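PDB 3IDU: CARDB domain-containing protein from Pyrococcus furiosus, which is of unknown function but binds two manganese ions in its CARDB domain, an all-beta module of the E-set clan within a longer protein. Local coordinates for residues G45-Y57 against W66-F80. Residues are numbered along the deposited sequence; the frame is centred on the assembly and turned at random.
Sequences GGIGVPSTKVRVY and WTVSLGPKEEKVLTF
Val-54 and Trp-66 face each other as an antiparallel hydrogen-bonded pair in the hairpin of strands 49-58 and 61-70, with Val-54 N reaching Trp-66 O at 2.9 Å, nearly straight at 173°. The Trp-66 side chain starts with CB beside Val-54 CB. With CG anti to the carbonyl carbon (chi1 -65°) and the ring turned across that bond (chi2 -97°), the six-membered ring extends along strand 49-58: CE3 lies 3.6 Å from Val-54 O, in plane at the ring edge, and farther out CZ3 meets Val-56 CG2 at 3.4 Å, with CH2 against the same methyl. Leu-78 CD1 from strand 75-82 sits over one face, toward its rim, 3.6 Å above the plane, and meets Val-54 CG1 at 3.8 Å. Replacing Trp-66 by an alanine removes the indole, and would probably open a gap beside Val-56 CG2 and leave Leu-78 CD1 without the ring face it packs on. Past a beta bulge after Val-49, Thr-52 packs on Asp-97, a manganese ligand. Paired backbone bonds at Val-49/Leu-70, Thr-52/Val-68 and Val-54/Trp-66 thus set the hairpin's register, whereas apolar contacts of Leu-78 and Phe-80, with Val-56 CG1 over the rim of one ring face, join the two sheets of this E-set beta-sandwich.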
loop_
_atom_site.group_PDB
_atom_site.type_symbol
_atom_site.label_atom_id
_atom_site.label_comp_id
_atom_site.label_asym_id
_atom_site.label_seq_id
_atom_site.Cartn_x
_atom_site.Cartn_y
_atom_site.Cartn_z
ATOM N N GLY A 45 14.227 -5.530 0.335
ATOM C CA GLY A 45 15.318 -6.271 0.949
ATOM C C GLY A 45 15.758 -7.577 0.314
ATOM O O GLY A 45 15.136 -8.066 -0.627
ATOM N N GLY A 46 16.836 -8.142 0.854
ATOM C CA GLY A 46 17.377 -9.392 0.340
ATOM C C GLY A 46 16.866 -10.634 1.053
ATOM O O GLY A 46 17.268 -11.756 0.733
ATOM N N ILE A 47 15.989 -10.429 2.031
ATOM C CA ILE A 47 15.395 -11.529 2.783
ATOM C C ILE A 47 13.902 -11.485 2.506
ATOM O O ILE A 47 13.307 -10.410 2.479
ATOM C CB ILE A 47 15.641 -11.375 4.297
ATOM C CG1 ILE A 47 17.142 -11.380 4.579
ATOM C CG2 ILE A 47 14.943 -12.495 5.053
ATOM C CD1 ILE A 47 17.844 -12.665 4.194
ATOM N N GLY A 48 13.304 -12.648 2.276
ATOM C CA GLY A 48 11.884 -12.689 1.986
ATOM C C GLY A 48 10.982 -12.541 3.198
ATOM O O GLY A 48 11.432 -12.595 4.347
ATOM N N VAL A 49 9.695 -12.351 2.922
ATOM C CA VAL A 49 8.676 -12.199 3.946
ATOM C C VAL A 49 7.571 -13.202 3.657
ATOM O O VAL A 49 6.721 -12.970 2.806
ATOM C CB VAL A 49 8.081 -10.777 3.929
ATOM C CG1 VAL A 49 6.987 -10.660 4.976
ATOM C CG2 VAL A 49 9.196 -9.756 4.199
ATOM N N PRO A 50 7.583 -14.345 4.358
ATOM C CA PRO A 50 6.577 -15.395 4.173
ATOM C C PRO A 50 5.143 -14.935 4.377
ATOM O O PRO A 50 4.229 -15.404 3.698
ATOM C CB PRO A 50 6.994 -16.452 5.196
ATOM C CG PRO A 50 8.480 -16.288 5.259
ATOM C CD PRO A 50 8.645 -14.785 5.278
ATOM N N SER A 51 4.940 -14.010 5.309
ATOM C CA SER A 51 3.594 -13.534 5.589
ATOM C C SER A 51 3.539 -12.192 6.308
ATOM O O SER A 51 4.188 -12.000 7.331
ATOM C CB SER A 51 2.843 -14.569 6.437
ATOM O OG SER A 51 1.487 -14.184 6.628
ATOM N N THR A 52 2.768 -11.262 5.756
ATOM C CA THR A 52 2.581 -9.961 6.376
ATOM C C THR A 52 1.224 -9.432 5.951
ATOM O O THR A 52 0.675 -9.833 4.920
ATOM C CB THR A 52 3.674 -8.941 5.991
ATOM O OG1 THR A 52 3.545 -7.777 6.824
ATOM C CG2 THR A 52 3.536 -8.520 4.540
ATOM N N LYS A 53 0.672 -8.539 6.760
ATOM C CA LYS A 53 -0.638 -7.987 6.470
ATOM C C LYS A 53 -0.594 -6.618 5.806
ATOM O O LYS A 53 0.217 -5.760 6.156
ATOM C CB LYS A 53 -1.458 -7.910 7.763
ATOM C CG LYS A 53 -1.679 -9.264 8.439
ATOM C CD LYS A 53 -2.536 -9.135 9.691
ATOM C CE LYS A 53 -2.794 -10.489 10.344
ATOM N NZ LYS A 53 -3.628 -10.378 11.579
ATOM N N VAL A 54 -1.475 -6.433 4.833
ATOM C CA VAL A 54 -1.597 -5.168 4.130
ATOM C C VAL A 54 -3.032 -4.717 4.403
ATOM O O VAL A 54 -3.967 -5.525 4.364
ATOM C CB VAL A 54 -1.377 -5.335 2.605
ATOM C CG1 VAL A 54 -1.585 -4.000 1.893
ATOM C CG2 VAL A 54 0.032 -5.853 2.344
ATOM N N ARG A 55 -3.198 -3.434 4.696
ATOM C CA ARG A 55 -4.507 -2.889 4.995
ATOM C C ARG A 55 -4.727 -1.570 4.273
ATOM O O ARG A 55 -3.795 -0.780 4.089
ATOM C CB ARG A 55 -4.657 -2.667 6.510
ATOM C CG ARG A 55 -4.452 -3.915 7.380
ATOM C CD ARG A 55 -4.623 -3.585 8.865
ATOM N NE ARG A 55 -4.482 -4.737 9.761
ATOM C CZ ARG A 55 -3.323 -5.277 10.134
ATOM N NH1 ARG A 55 -2.177 -4.782 9.690
ATOM N NH2 ARG A 55 -3.308 -6.304 10.975
ATOM N N VAL A 56 -5.964 -1.352 3.844
ATOM C CA VAL A 56 -6.342 -0.112 3.180
ATOM C C VAL A 56 -7.436 0.525 4.030
ATOM O O VAL A 56 -8.379 -0.141 4.455
ATOM C CB VAL A 56 -6.858 -0.353 1.735
ATOM C CG1 VAL A 56 -7.628 0.872 1.242
ATOM C CG2 VAL A 56 -5.682 -0.610 0.809
ATOM N N TYR A 57 -7.273 1.818 4.282
ATOM C CA TYR A 57 -8.199 2.607 5.080
ATOM C C TYR A 57 -8.710 3.762 4.240
ATOM O O TYR A 57 -7.989 4.292 3.395
ATOM C CB TYR A 57 -7.488 3.215 6.290
ATOM C CG TYR A 57 -6.890 2.235 7.267
ATOM C CD1 TYR A 57 -7.622 1.781 8.361
ATOM C CD2 TYR A 57 -5.579 1.782 7.118
ATOM C CE1 TYR A 57 -7.069 0.908 9.283
ATOM C CE2 TYR A 57 -5.019 0.905 8.037
ATOM C CZ TYR A 57 -5.768 0.472 9.118
ATOM O OH TYR A 57 -5.209 -0.397 10.024
ATOM N N TRP A 66 -5.445 -7.718 3.293
ATOM C CA TRP A 66 -4.779 -8.777 2.545
ATOM C C TRP A 66 -3.680 -9.370 3.407
ATOM O O TRP A 66 -3.148 -8.715 4.302
ATOM C CB TRP A 66 -4.084 -8.219 1.306
ATOM C CG TRP A 66 -4.943 -7.632 0.247
ATOM C CD1 TRP A 66 -5.374 -8.252 -0.889
ATOM C CD2 TRP A 66 -5.378 -6.275 0.156
ATOM N NE1 TRP A 66 -6.041 -7.360 -1.690
ATOM C CE2 TRP A 66 -6.062 -6.138 -1.072
ATOM C CE3 TRP A 66 -5.256 -5.156 0.992
ATOM C CZ2 TRP A 66 -6.619 -4.927 -1.489
ATOM C CZ3 TRP A 66 -5.808 -3.954 0.580
ATOM C CH2 TRP A 66 -6.483 -3.849 -0.652
ATOM N N THR A 67 -3.332 -10.611 3.106
ATOM C CA THR A 67 -2.245 -11.304 3.780
ATOM C C THR A 67 -1.377 -11.719 2.601
ATOM O O THR A 67 -1.801 -12.536 1.782
ATOM C CB THR A 67 -2.751 -12.559 4.524
ATOM O OG1 THR A 67 -3.477 -12.163 5.693
ATOM C CG2 THR A 67 -1.590 -13.454 4.927
ATOM N N VAL A 68 -0.178 -11.153 2.486
ATOM C CA VAL A 68 0.673 -11.494 1.353
ATOM C C VAL A 68 2.072 -11.940 1.727
ATOM O O VAL A 68 2.518 -11.764 2.859
ATOM C CB VAL A 68 0.814 -10.307 0.369
ATOM C CG1 VAL A 68 -0.555 -9.790 -0.024
ATOM C CG2 VAL A 68 1.655 -9.212 0.989
ATOM N N SER A 69 2.745 -12.544 0.753
ATOM C CA SER A 69 4.111 -12.993 0.927
ATOM C C SER A 69 4.911 -12.261 -0.133
ATOM O O SER A 69 4.387 -11.943 -1.201
ATOM C CB SER A 69 4.227 -14.503 0.714
ATOM O OG SER A 69 3.856 -14.851 -0.608
ATOM N N LEU A 70 6.173 -11.965 0.164
ATOM C CA LEU A 70 7.025 -11.272 -0.793
ATOM C C LEU A 70 8.456 -11.735 -0.672
ATOM O O LEU A 70 9.079 -11.596 0.382
ATOM C CB LEU A 70 6.977 -9.759 -0.574
ATOM C CG LEU A 70 5.675 -9.043 -0.931
ATOM C CD1 LEU A 70 5.721 -7.633 -0.350
ATOM C CD2 LEU A 70 5.481 -9.007 -2.436
ATOM N N GLY A 71 8.970 -12.294 -1.757
ATOM C CA GLY A 71 10.344 -12.747 -1.754
ATOM C C GLY A 71 11.251 -11.538 -1.852
ATOM O O GLY A 71 10.775 -10.406 -1.982
ATOM N N PRO A 72 12.568 -11.741 -1.782
ATOM C CA PRO A 72 13.492 -10.607 -1.877
ATOM C C PRO A 72 13.304 -9.846 -3.193
ATOM O O PRO A 72 13.135 -10.450 -4.256
ATOM C CB PRO A 72 14.869 -11.268 -1.758
ATOM C CG PRO A 72 14.636 -12.675 -2.218
ATOM C CD PRO A 72 13.292 -13.014 -1.633
ATOM N N LYS A 73 13.315 -8.521 -3.105
ATOM C CA LYS A 73 13.157 -7.669 -4.272
ATOM C C LYS A 73 11.905 -7.985 -5.087
ATOM O O LYS A 73 11.896 -7.798 -6.301
ATOM C CB LYS A 73 14.401 -7.774 -5.166
ATOM C CG LYS A 73 15.672 -7.214 -4.539
ATOM C CD LYS A 73 16.826 -7.212 -5.536
ATOM C CE LYS A 73 18.075 -6.556 -4.961
ATOM N NZ LYS A 73 19.235 -6.633 -5.899
ATOM N N GLU A 74 10.851 -8.466 -4.435
ATOM C CA GLU A 74 9.614 -8.784 -5.147
ATOM C C GLU A 74 8.549 -7.710 -4.926
ATOM O O GLU A 74 8.530 -7.031 -3.895
ATOM C CB GLU A 74 9.061 -10.146 -4.710
ATOM C CG GLU A 74 7.876 -10.598 -5.556
ATOM C CD GLU A 74 7.316 -11.962 -5.167
ATOM O OE1 GLU A 74 6.438 -12.469 -5.901
ATOM O OE2 GLU A 74 7.739 -12.530 -4.140
ATOM N N GLU A 75 7.670 -7.555 -5.908
ATOM C CA GLU A 75 6.596 -6.579 -5.820
ATOM C C GLU A 75 5.294 -7.232 -6.232
ATOM O O GLU A 75 5.269 -8.083 -7.123
ATOM C CB GLU A 75 6.867 -5.384 -6.743
ATOM C CG GLU A 75 5.744 -4.348 -6.743
ATOM C CD GLU A 75 5.993 -3.190 -7.696
ATOM O OE1 GLU A 75 5.144 -2.274 -7.746
ATOM O OE2 GLU A 75 7.030 -3.190 -8.396
ATOM N N LYS A 76 4.214 -6.852 -5.565
ATOM C CA LYS A 76 2.903 -7.379 -5.906
ATOM C C LYS A 76 1.923 -6.227 -5.989
ATOM O O LYS A 76 2.038 -5.240 -5.257
ATOM C CB LYS A 76 2.437 -8.402 -4.867
ATOM C CG LYS A 76 3.129 -9.749 -4.989
ATOM C CD LYS A 76 2.618 -10.764 -3.970
ATOM C CE LYS A 76 3.263 -12.124 -4.214
ATOM N NZ LYS A 76 2.883 -13.147 -3.202
ATOM N N VAL A 77 0.972 -6.348 -6.908
ATOM C CA VAL A 77 -0.041 -5.329 -7.098
ATOM C C VAL A 77 -1.367 -5.876 -6.599
ATOM O O VAL A 77 -1.894 -6.859 -7.126
ATOM C CB VAL A 77 -0.178 -4.929 -8.588
ATOM C CG1 VAL A 77 -1.240 -3.844 -8.742
ATOM C CG2 VAL A 77 1.160 -4.432 -9.115
ATOM N N LEU A 78 -1.879 -5.249 -5.550
ATOM C CA LEU A 78 -3.145 -5.640 -4.953
ATOM C C LEU A 78 -4.178 -4.661 -5.477
ATOM O O LEU A 78 -3.893 -3.477 -5.633
ATOM C CB LEU A 78 -3.060 -5.535 -3.432
ATOM C CG LEU A 78 -1.883 -6.256 -2.770
ATOM C CD1 LEU A 78 -1.993 -6.093 -1.263
ATOM C CD2 LEU A 78 -1.889 -7.728 -3.154
ATOM N N THR A 79 -5.379 -5.143 -5.755
ATOM C CA THR A 79 -6.399 -4.253 -6.272
ATOM C C THR A 79 -7.645 -4.238 -5.409
ATOM O O THR A 79 -7.905 -5.170 -4.648
ATOM C CB THR A 79 -6.813 -4.655 -7.696
ATOM O OG1 THR A 79 -7.365 -5.977 -7.672
ATOM C CG2 THR A 79 -5.613 -4.624 -8.629
ATOM N N PHE A 80 -8.401 -3.159 -5.524
ATOM C CA PHE A 80 -9.654 -3.024 -4.798
ATOM C C PHE A 80 -10.496 -1.970 -5.496
ATOM O O PHE A 80 -9.978 -0.952 -5.965
ATOM C CB PHE A 80 -9.418 -2.643 -3.325
ATOM C CG PHE A 80 -8.892 -1.246 -3.120
ATOM C CD1 PHE A 80 -7.521 -0.998 -3.113
ATOM C CD2 PHE A 80 -9.769 -0.181 -2.916
ATOM C CE1 PHE A 80 -7.030 0.292 -2.903
ATOM C CE2 PHE A 80 -9.290 1.113 -2.707
ATOM C CZ PHE A 80 -7.917 1.350 -2.699
#